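Local coordinates for B-type flagellar hook-associated protein 2 (Pseudomonas aeruginosa, PDB 5FHY) that caps the tip of the growing flagellar filament, helping flagellin subunits polymerise there and keeping them from leaking away unassembled, at residues Ile69-Ile79 with Ala94-Val104; Asn59-Leu67 with Val134-Leu145. All coordinates share one frame; numbering follows the deposited sequence.

How the contacts relate
Both contacts hold strand 65-71, the middle strand of a three-stranded antiparallel sheet, and their centres lie about 20 Å apart. Contact 1 is the more apolar: isoleucine, leucine, valine and alanine side chains close a hairpin over the end of helix 88-98, with seven of its thirteen touching residues buried. Contact 2 lies farther from the centre of the chain and is largely polar, a network of backbone, amide and hydroxyl bonds with many exposed residues, backed by Phe62, Leu67 and Leu145. The two meet where Ile79 O approaches Leu67 N at 2.7 Å, a probable hydrogen bond, and contact 1 is nested within the loop that contact 2 closes.

Contact 1 of 2, residues Ile69-Ile79 with Ala94-Val104; sequences ISVGDTKLPAI and AINQAGKEAGV
Ile79 carries CG1 beside its backbone N (chi1 -65°) and runs on extended (chi2 -175°), which sends CD1 onto the helix end: this methyl lies 3.7 Å from Ala98 CB and 3.9 Å from Ile95 CG1, and also touches Ala94 CB. Ala94 and Ala98, one helical turn apart, thus share a single methyl with Ile95. Ile95 is extended in the same way and crosses both Ile79 and Ile69 at about a right angle, its CD1 meeting Ile69 CD1 at 3.8 Å. Leu76 splits its two branches between the helix end and the chain after it. Leu76 CD2 lies over the backbone, 3.3 Å from Ala98 O and close to Gly99 CA, while Leu76 CD1 reaches Val104 CG2 at 4.1 Å. Toward the hairpin turn the packing thins to small groups, with Thr74 CG2 against Ala102 CB at 3.9 Å and Val71 CG1 near both Ala102 and Val104. On the exposed side Pro77 and Glu101 approach from opposite directions, Pro77 CD lying 3.2 Å from Glu101 OE2. Gly99 O takes both Gly103 N and Val104 N, which secures the turn from the helix into the next strand. The contact lies within the Flagellin hook IN motif and joins the hairpin of strands 65-71 and 74-81 to the C-terminal end of helix 88-98. Beneath it, Ile69 and Ile95 both rest on Leu119 of strand 114-121, Ile69 also touches Ile130 of strand 130-136, and Ile95 reaches Ala106 of strand 104-111.

Contact 2 of 2, residues Asn59-Leu67 with Val134-Leu145; sequences NAKFNSGTL and VSDDGSGGNTSL
The Phe62 ring has Ser144 O at its edge, near its plane, while Thr143 OG1 approaches CD1 obliquely and Leu145 CD1 packs on Phe62 CB at 3.8 Å. Asn63 CB touches Asp136 OD1 at 3.1 Å, with amide and carboxylate planes 20° apart, and Asn63 OD1 takes a weak bond from Gly141 N. Asn142 holds CG between its backbone N and carbonyl carbon (chi1 49°), letting the amide bridge two points: ND2 bonds Asn59 O, which lies in the amide plane, at 2.7 Å, and OD1 receives Lys61 N in a nearly straight bond (170°). Lys61 O accepts both Asn142 N and Thr143 N, and Asn63 N bonds Thr143 O (3.1 Å). Ser64 is held at three points: N to Ser139 O, O from Asp137 N, and Ser64 OG to the anti side of Asp137 OD2 at 2.6 Å. Asp136 OD1 accepts Gly138 N, forming an Asx turn. Before the turn Thr66 and Ser135 form an antiparallel hydrogen-bonded pair, Leu67 CD2 packs on Val134 CG2 at 3.6 Å, and Leu145 CD2 meets Gly65 CA at 3.6 Å. Strands 65-71 and 130-136 thus pair in the sheet, while Phe62 and Leu67 reach Met91 of helix 88-98 and Leu145 touches Val81 of strand 74-81.

Contact 1 of 2, residues Ile69-Ile79 with Ala94-Val104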
loop_
_atom_site.group_PDB
_atom_site.type_symbol
_atom_site.label_atom_id
_atom_site.label_comp_id
_atom_site.label_asym_id
_atom_site.label_seq_id
_atom_site.Cartn_x
_atom_site.Cartn_y
_atom_site.Cartn_z
ATOM N N ILE B 69 -57.988 34.996 14.176
ATOM C CA ILE B 69 -57.153 33.958 14.755
ATOM C C ILE B 69 -56.131 34.594 15.684
ATOM O O ILE B 69 -55.491 35.579 15.328
ATOM C CB ILE B 69 -56.436 33.138 13.662
ATOM C CG1 ILE B 69 -57.456 32.470 12.736
ATOM C CG2 ILE B 69 -55.505 32.106 14.281
ATOM C CD1 ILE B 69 -56.829 31.763 11.551
ATOM N N SER B 70 -56.003 34.058 16.890
ATOM C CA SER B 70 -55.028 34.583 17.833
ATOM C C SER B 70 -54.329 33.452 18.567
ATOM O O SER B 70 -54.855 32.347 18.671
ATOM C CB SER B 70 -55.700 35.526 18.834
ATOM O OG SER B 70 -56.880 34.947 19.369
ATOM N N VAL B 71 -53.134 33.734 19.068
ATOM C CA VAL B 71 -52.416 32.798 19.917
ATOM C C VAL B 71 -51.940 33.555 21.159
ATOM O O VAL B 71 -50.897 34.208 21.153
ATOM C CB VAL B 71 -51.236 32.126 19.155
ATOM C CG1 VAL B 71 -50.472 33.146 18.311
ATOM C CG2 VAL B 71 -50.316 31.360 20.110
ATOM N N GLY B 72 -52.736 33.493 22.221
ATOM C CA GLY B 72 -52.429 34.231 23.431
ATOM C C GLY B 72 -52.577 35.730 23.250
ATOM O O GLY B 72 -53.616 36.221 22.810
ATOM N N ASP B 73 -51.525 36.451 23.626
ATOM C CA ASP B 73 -51.376 37.881 23.360
ATOM C C ASP B 73 -51.625 38.189 21.885
ATOM O O ASP B 73 -52.539 38.937 21.537
ATOM C CB ASP B 73 -49.962 38.318 23.807
ATOM C CG ASP B 73 -49.540 39.714 23.314
ATOM O OD1 ASP B 73 -50.015 40.232 22.283
ATOM O OD2 ASP B 73 -48.669 40.305 23.982
ATOM N N THR B 74 -50.802 37.602 21.023
ATOM C CA THR B 74 -50.753 37.983 19.618
ATOM C C THR B 74 -52.064 37.750 18.879
ATOM O O THR B 74 -52.692 36.703 19.028
ATOM C CB THR B 74 -49.647 37.215 18.884
ATOM O OG1 THR B 74 -48.430 37.300 19.634
ATOM C CG2 THR B 74 -49.424 37.794 17.494
ATOM N N LYS B 75 -52.478 38.734 18.089
ATOM C CA LYS B 75 -53.647 38.578 17.238
ATOM C C LYS B 75 -53.190 38.575 15.787
ATOM O O LYS B 75 -52.264 39.298 15.423
ATOM C CB LYS B 75 -54.661 39.696 17.494
ATOM C CG LYS B 75 -55.239 39.675 18.901
ATOM C CD LYS B 75 -56.305 40.735 19.103
ATOM C CE LYS B 75 -57.529 40.496 18.240
ATOM N NZ LYS B 75 -58.611 41.487 18.500
ATOM N N LEU B 76 -53.842 37.774 14.954
ATOM C CA LEU B 76 -53.556 37.780 13.523
ATOM C C LEU B 76 -54.450 38.808 12.840
ATOM O O LEU B 76 -55.492 39.169 13.384
ATOM C CB LEU B 76 -53.763 36.386 12.918
ATOM C CG LEU B 76 -52.615 35.371 13.012
ATOM C CD1 LEU B 76 -52.356 34.944 14.453
ATOM C CD2 LEU B 76 -52.891 34.144 12.143
ATOM N N PRO B 77 -54.043 39.294 11.657
ATOM C CA PRO B 77 -54.916 40.128 10.827
ATOM C C PRO B 77 -56.279 39.476 10.633
ATOM O O PRO B 77 -56.337 38.263 10.424
ATOM C CB PRO B 77 -54.161 40.222 9.502
ATOM C CG PRO B 77 -52.733 40.102 9.889
ATOM C CD PRO B 77 -52.686 39.185 11.086
ATOM N N ALA B 78 -57.352 40.255 10.728
ATOM C CA ALA B 78 -58.684 39.720 10.485
ATOM C C ALA B 78 -58.764 39.194 9.059
ATOM O O ALA B 78 -58.419 39.896 8.109
ATOM C CB ALA B 78 -59.739 40.784 10.728
ATOM N N ILE B 79 -59.226 37.957 8.912
ATOM C CA ILE B 79 -59.351 37.357 7.594
ATOM C C ILE B 79 -60.777 37.469 7.082
ATOM O O ILE B 79 -61.708 36.948 7.694
ATOM C CB ILE B 79 -58.939 35.868 7.596
ATOM C CG1 ILE B 79 -57.453 35.715 7.920
ATOM C CG2 ILE B 79 -59.255 35.225 6.252
ATOM C CD1 ILE B 79 -56.962 34.291 7.815
ATOM N N ALA B 94 -54.602 31.625 2.993
ATOM C CA ALA B 94 -54.763 32.891 3.698
ATOM C C ALA B 94 -54.030 32.845 5.027
ATOM O O ALA B 94 -53.198 33.701 5.321
ATOM C CB ALA B 94 -56.232 33.204 3.916
ATOM N N ILE B 95 -54.352 31.826 5.817
ATOM C CA ILE B 95 -53.772 31.639 7.141
ATOM C C ILE B 95 -52.250 31.541 7.069
ATOM O O ILE B 95 -51.545 32.093 7.914
ATOM C CB ILE B 95 -54.333 30.379 7.830
ATOM C CG1 ILE B 95 -55.834 30.522 8.070
ATOM C CG2 ILE B 95 -53.634 30.133 9.159
ATOM C CD1 ILE B 95 -56.449 29.306 8.740
ATOM N N ASN B 96 -51.747 30.845 6.051
ATOM C CA ASN B 96 -50.307 30.676 5.884
ATOM C C ASN B 96 -49.611 32.019 5.706
ATOM O O ASN B 96 -48.454 32.187 6.092
ATOM C CB ASN B 96 -50.004 29.786 4.676
ATOM C CG ASN B 96 -50.233 28.316 4.957
ATOM O OD1 ASN B 96 -50.036 27.843 6.077
ATOM N ND2 ASN B 96 -50.653 27.582 3.934
ATOM N N GLN B 97 -50.320 32.968 5.100
ATOM C CA GLN B 97 -49.780 34.307 4.886
ATOM C C GLN B 97 -50.366 35.320 5.871
ATOM O O GLN B 97 -49.867 36.437 5.991
ATOM C CB GLN B 97 -49.980 34.753 3.436
ATOM C CG GLN B 97 -49.300 33.807 2.447
ATOM C CD GLN B 97 -48.911 34.473 1.139
ATOM O OE1 GLN B 97 -48.291 35.538 1.132
ATOM N NE2 GLN B 97 -49.249 33.834 0.025
ATOM N N ALA B 98 -51.455 34.949 6.537
ATOM C CA ALA B 98 -52.010 35.789 7.596
ATOM C C ALA B 98 -51.304 35.502 8.916
ATOM O O ALA B 98 -51.564 36.155 9.926
ATOM C CB ALA B 98 -53.508 35.567 7.743
ATOM N N GLY B 99 -50.420 34.508 8.903
ATOM C CA GLY B 99 -49.781 34.048 10.121
ATOM C C GLY B 99 -48.268 33.908 10.076
ATOM O O GLY B 99 -47.683 33.295 10.967
ATOM N N LYS B 100 -47.630 34.453 9.045
ATOM C CA LYS B 100 -46.175 34.352 8.912
ATOM C C LYS B 100 -45.473 35.031 10.076
ATOM O O LYS B 100 -44.347 34.689 10.432
ATOM C CB LYS B 100 -45.702 34.989 7.609
ATOM C CG LYS B 100 -46.735 35.007 6.526
ATOM C CD LYS B 100 -46.662 36.298 5.738
ATOM C CE LYS B 100 -46.920 37.495 6.644
ATOM N NZ LYS B 100 -48.204 37.329 7.390
ATOM N N GLU B 101 -46.156 36.016 10.643
ATOM C CA GLU B 101 -45.612 36.858 11.694
ATOM C C GLU B 101 -45.474 36.127 13.026
ATOM O O GLU B 101 -44.425 36.170 13.667
ATOM C CB GLU B 101 -46.511 38.081 11.874
ATOM C CG GLU B 101 -48.012 37.752 11.910
ATOM C CD GLU B 101 -48.670 37.709 10.539
ATOM O OE1 GLU B 101 -48.162 36.986 9.654
ATOM O OE2 GLU B 101 -49.697 38.392 10.349
ATOM N N ALA B 102 -46.551 35.464 13.434
ATOM C CA ALA B 102 -46.642 34.851 14.753
ATOM C C ALA B 102 -46.165 33.404 14.745
ATOM O O ALA B 102 -45.971 32.797 15.797
ATOM C CB ALA B 102 -48.068 34.931 15.269
ATOM N N GLY B 103 -45.977 32.851 13.552
ATOM C CA GLY B 103 -45.531 31.478 13.430
ATOM C C GLY B 103 -46.717 30.542 13.395
ATOM O O GLY B 103 -46.658 29.415 13.887
ATOM N N VAL B 104 -47.805 31.012 12.798
ATOM C CA VAL B 104 -48.978 30.176 12.619
ATOM C C VAL B 104 -49.020 29.679 11.188
ATOM O O VAL B 104 -49.035 30.470 10.246
ATOM C CB VAL B 104 -50.280 30.933 12.937
ATOM C CG1 VAL B 104 -51.496 30.064 12.619
ATOM C CG2 VAL B 104 -50.293 31.387 14.392
#

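Contact 2 of 2, residues Asn59-Leu67 with Val134-Leu145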
loop_
_atom_site.group_PDB
_atom_site.type_symbol
_atom_site.label_atom_id
_atom_site.label_comp_id
_atom_site.label_asym_id
_atom_site.label_seq_id
_atom_site.Cartn_x
_atom_site.Cartn_y
_atom_site.Cartn_z
ATOM N N ASN B 59 -66.550 19.784 -3.027
ATOM C CA ASN B 59 -67.583 20.679 -3.529
ATOM C C ASN B 59 -68.018 21.677 -2.468
ATOM O O ASN B 59 -69.006 22.390 -2.643
ATOM C CB ASN B 59 -68.797 19.886 -4.017
ATOM C CG ASN B 59 -68.499 19.062 -5.254
ATOM O OD1 ASN B 59 -67.737 19.479 -6.127
ATOM N ND2 ASN B 59 -69.110 17.887 -5.341
ATOM N N ALA B 60 -67.278 21.729 -1.367
ATOM C CA ALA B 60 -67.666 22.582 -0.253
ATOM C C ALA B 60 -67.135 24.001 -0.404
ATOM O O ALA B 60 -65.957 24.217 -0.686
ATOM C CB ALA B 60 -67.191 21.979 1.066
ATOM N N LYS B 61 -68.025 24.966 -0.210
ATOM C CA LYS B 61 -67.669 26.375 -0.263
ATOM C C LYS B 61 -68.242 27.063 0.964
ATOM O O LYS B 61 -69.404 26.862 1.310
ATOM C CB LYS B 61 -68.174 27.039 -1.549
ATOM C CG LYS B 61 -67.782 26.318 -2.828
ATOM C CD LYS B 61 -67.485 27.313 -3.939
ATOM C CE LYS B 61 -66.296 28.191 -3.570
ATOM N NZ LYS B 61 -65.988 29.230 -4.593
ATOM N N PHE B 62 -67.431 27.881 1.619
ATOM C CA PHE B 62 -67.826 28.478 2.889
ATOM C C PHE B 62 -68.699 29.723 2.746
ATOM O O PHE B 62 -68.561 30.493 1.796
ATOM C CB PHE B 62 -66.579 28.820 3.707
ATOM C CG PHE B 62 -65.821 27.616 4.194
ATOM C CD1 PHE B 62 -66.377 26.773 5.141
ATOM C CD2 PHE B 62 -64.556 27.327 3.713
ATOM C CE1 PHE B 62 -65.689 25.668 5.599
ATOM C CE2 PHE B 62 -63.863 26.219 4.169
ATOM C CZ PHE B 62 -64.432 25.390 5.113
ATOM N N ASN B 63 -69.615 29.891 3.694
ATOM C CA ASN B 63 -70.391 31.118 3.833
ATOM C C ASN B 63 -69.487 32.337 3.986
ATOM O O ASN B 63 -68.315 32.205 4.343
ATOM C CB ASN B 63 -71.331 31.022 5.035
ATOM C CG ASN B 63 -72.474 30.062 4.808
ATOM O OD1 ASN B 63 -72.768 29.684 3.676
ATOM N ND2 ASN B 63 -73.124 29.654 5.890
ATOM N N SER B 64 -70.039 33.521 3.741
ATOM C CA SER B 64 -69.277 34.756 3.893
ATOM C C SER B 64 -69.088 35.062 5.377
ATOM O O SER B 64 -69.877 34.618 6.210
ATOM C CB SER B 64 -69.988 35.915 3.185
ATOM O OG SER B 64 -69.326 37.150 3.399
ATOM N N GLY B 65 -68.032 35.799 5.710
ATOM C CA GLY B 65 -67.790 36.190 7.088
ATOM C C GLY B 65 -66.358 36.602 7.375
ATOM O O GLY B 65 -65.647 37.057 6.478
ATOM N N THR B 66 -65.934 36.448 8.629
ATOM C CA THR B 66 -64.591 36.853 9.046
ATOM C C THR B 66 -63.934 35.858 10.012
ATOM O O THR B 66 -64.588 35.326 10.911
ATOM C CB THR B 66 -64.607 38.252 9.715
ATOM O OG1 THR B 66 -65.470 39.131 8.982
ATOM C CG2 THR B 66 -63.205 38.852 9.751
ATOM N N LEU B 67 -62.639 35.615 9.825
ATOM C CA LEU B 67 -61.874 34.772 10.740
ATOM C C LEU B 67 -60.872 35.590 11.550
ATOM O O LEU B 67 -59.998 36.246 10.986
ATOM C CB LEU B 67 -61.122 33.668 9.988
ATOM C CG LEU B 67 -61.883 32.525 9.313
ATOM C CD1 LEU B 67 -60.944 31.352 9.073
ATOM C CD2 LEU B 67 -63.094 32.104 10.121
ATOM N N VAL B 134 -65.178 33.146 14.907
ATOM C CA VAL B 134 -65.861 33.202 13.615
ATOM C C VAL B 134 -67.146 34.029 13.648
ATOM O O VAL B 134 -68.049 33.756 14.438
ATOM C CB VAL B 134 -66.229 31.795 13.109
ATOM C CG1 VAL B 134 -67.019 31.899 11.804
ATOM C CG2 VAL B 134 -64.983 30.938 12.923
ATOM N N SER B 135 -67.223 35.035 12.782
ATOM C CA SER B 135 -68.471 35.747 12.525
ATOM C C SER B 135 -69.025 35.296 11.177
ATOM O O SER B 135 -68.428 35.561 10.137
ATOM C CB SER B 135 -68.263 37.263 12.541
ATOM O OG SER B 135 -68.014 37.738 13.852
ATOM N N ASP B 136 -70.171 34.626 11.193
ATOM C CA ASP B 136 -70.712 34.014 9.982
ATOM C C ASP B 136 -71.907 34.781 9.424
ATOM O O ASP B 136 -72.899 34.991 10.120
ATOM C CB ASP B 136 -71.115 32.562 10.265
ATOM C CG ASP B 136 -71.588 31.828 9.024
ATOM O OD1 ASP B 136 -71.310 32.306 7.906
ATOM O OD2 ASP B 136 -72.241 30.773 9.169
ATOM N N ASP B 137 -71.810 35.203 8.166
ATOM C CA ASP B 137 -72.893 35.953 7.534
ATOM C C ASP B 137 -74.110 35.062 7.297
ATOM O O ASP B 137 -75.209 35.555 7.051
ATOM C CB ASP B 137 -72.434 36.577 6.213
ATOM C CG ASP B 137 -71.401 37.669 6.413
ATOM O OD1 ASP B 137 -71.302 38.198 7.540
ATOM O OD2 ASP B 137 -70.698 38.009 5.438
ATOM N N GLY B 138 -73.902 33.750 7.358
ATOM C CA GLY B 138 -74.983 32.790 7.216
ATOM C C GLY B 138 -75.339 32.492 5.774
ATOM O O GLY B 138 -76.274 31.743 5.494
ATOM N N SER B 139 -74.580 33.077 4.857
ATOM C CA SER B 139 -74.820 32.894 3.434
ATOM C C SER B 139 -73.548 33.177 2.646
ATOM O O SER B 139 -72.717 33.984 3.059
ATOM C CB SER B 139 -75.959 33.799 2.957
ATOM O OG SER B 139 -75.636 35.169 3.133
ATOM N N GLY B 140 -73.402 32.497 1.515
ATOM C CA GLY B 140 -72.249 32.670 0.655
ATOM C C GLY B 140 -71.802 31.355 0.051
ATOM O O GLY B 140 -71.090 31.331 -0.953
ATOM N N GLY B 141 -72.245 30.256 0.655
ATOM C CA GLY B 141 -71.855 28.930 0.217
ATOM C C GLY B 141 -72.751 27.837 0.768
ATOM O O GLY B 141 -73.871 28.098 1.200
ATOM N N ASN B 142 -72.248 26.607 0.759
ATOM C CA ASN B 142 -73.029 25.444 1.170
ATOM C C ASN B 142 -72.697 24.923 2.569
ATOM O O ASN B 142 -73.429 24.101 3.119
ATOM C CB ASN B 142 -72.857 24.318 0.150
ATOM C CG ASN B 142 -71.405 24.061 -0.193
ATOM O OD1 ASN B 142 -70.502 24.373 0.583
ATOM N ND2 ASN B 142 -71.171 23.502 -1.374
ATOM N N THR B 143 -71.596 25.395 3.144
ATOM C CA THR B 143 -71.234 24.987 4.496
ATOM C C THR B 143 -71.085 26.185 5.421
ATOM O O THR B 143 -70.687 27.267 4.997
ATOM C CB THR B 143 -69.912 24.196 4.518
ATOM O OG1 THR B 143 -68.891 24.949 3.851
ATOM C CG2 THR B 143 -70.072 22.849 3.834
ATOM N N SER B 144 -71.417 25.980 6.690
ATOM C CA SER B 144 -71.351 27.040 7.682
ATOM C C SER B 144 -69.904 27.471 7.897
ATOM O O SER B 144 -68.997 26.644 7.858
ATOM C CB SER B 144 -71.979 26.576 8.997
ATOM O OG SER B 144 -71.819 27.549 10.010
ATOM N N LEU B 145 -69.687 28.762 8.121
ATOM C CA LEU B 145 -68.350 29.254 8.427
ATOM C C LEU B 145 -68.099 29.096 9.920
ATOM O O LEU B 145 -66.955 29.048 10.371
ATOM C CB LEU B 145 -68.187 30.716 8.000
ATOM C CG LEU B 145 -66.776 31.316 8.064
ATOM C CD1 LEU B 145 -65.936 30.851 6.882
ATOM C CD2 LEU B 145 -66.836 32.835 8.117
#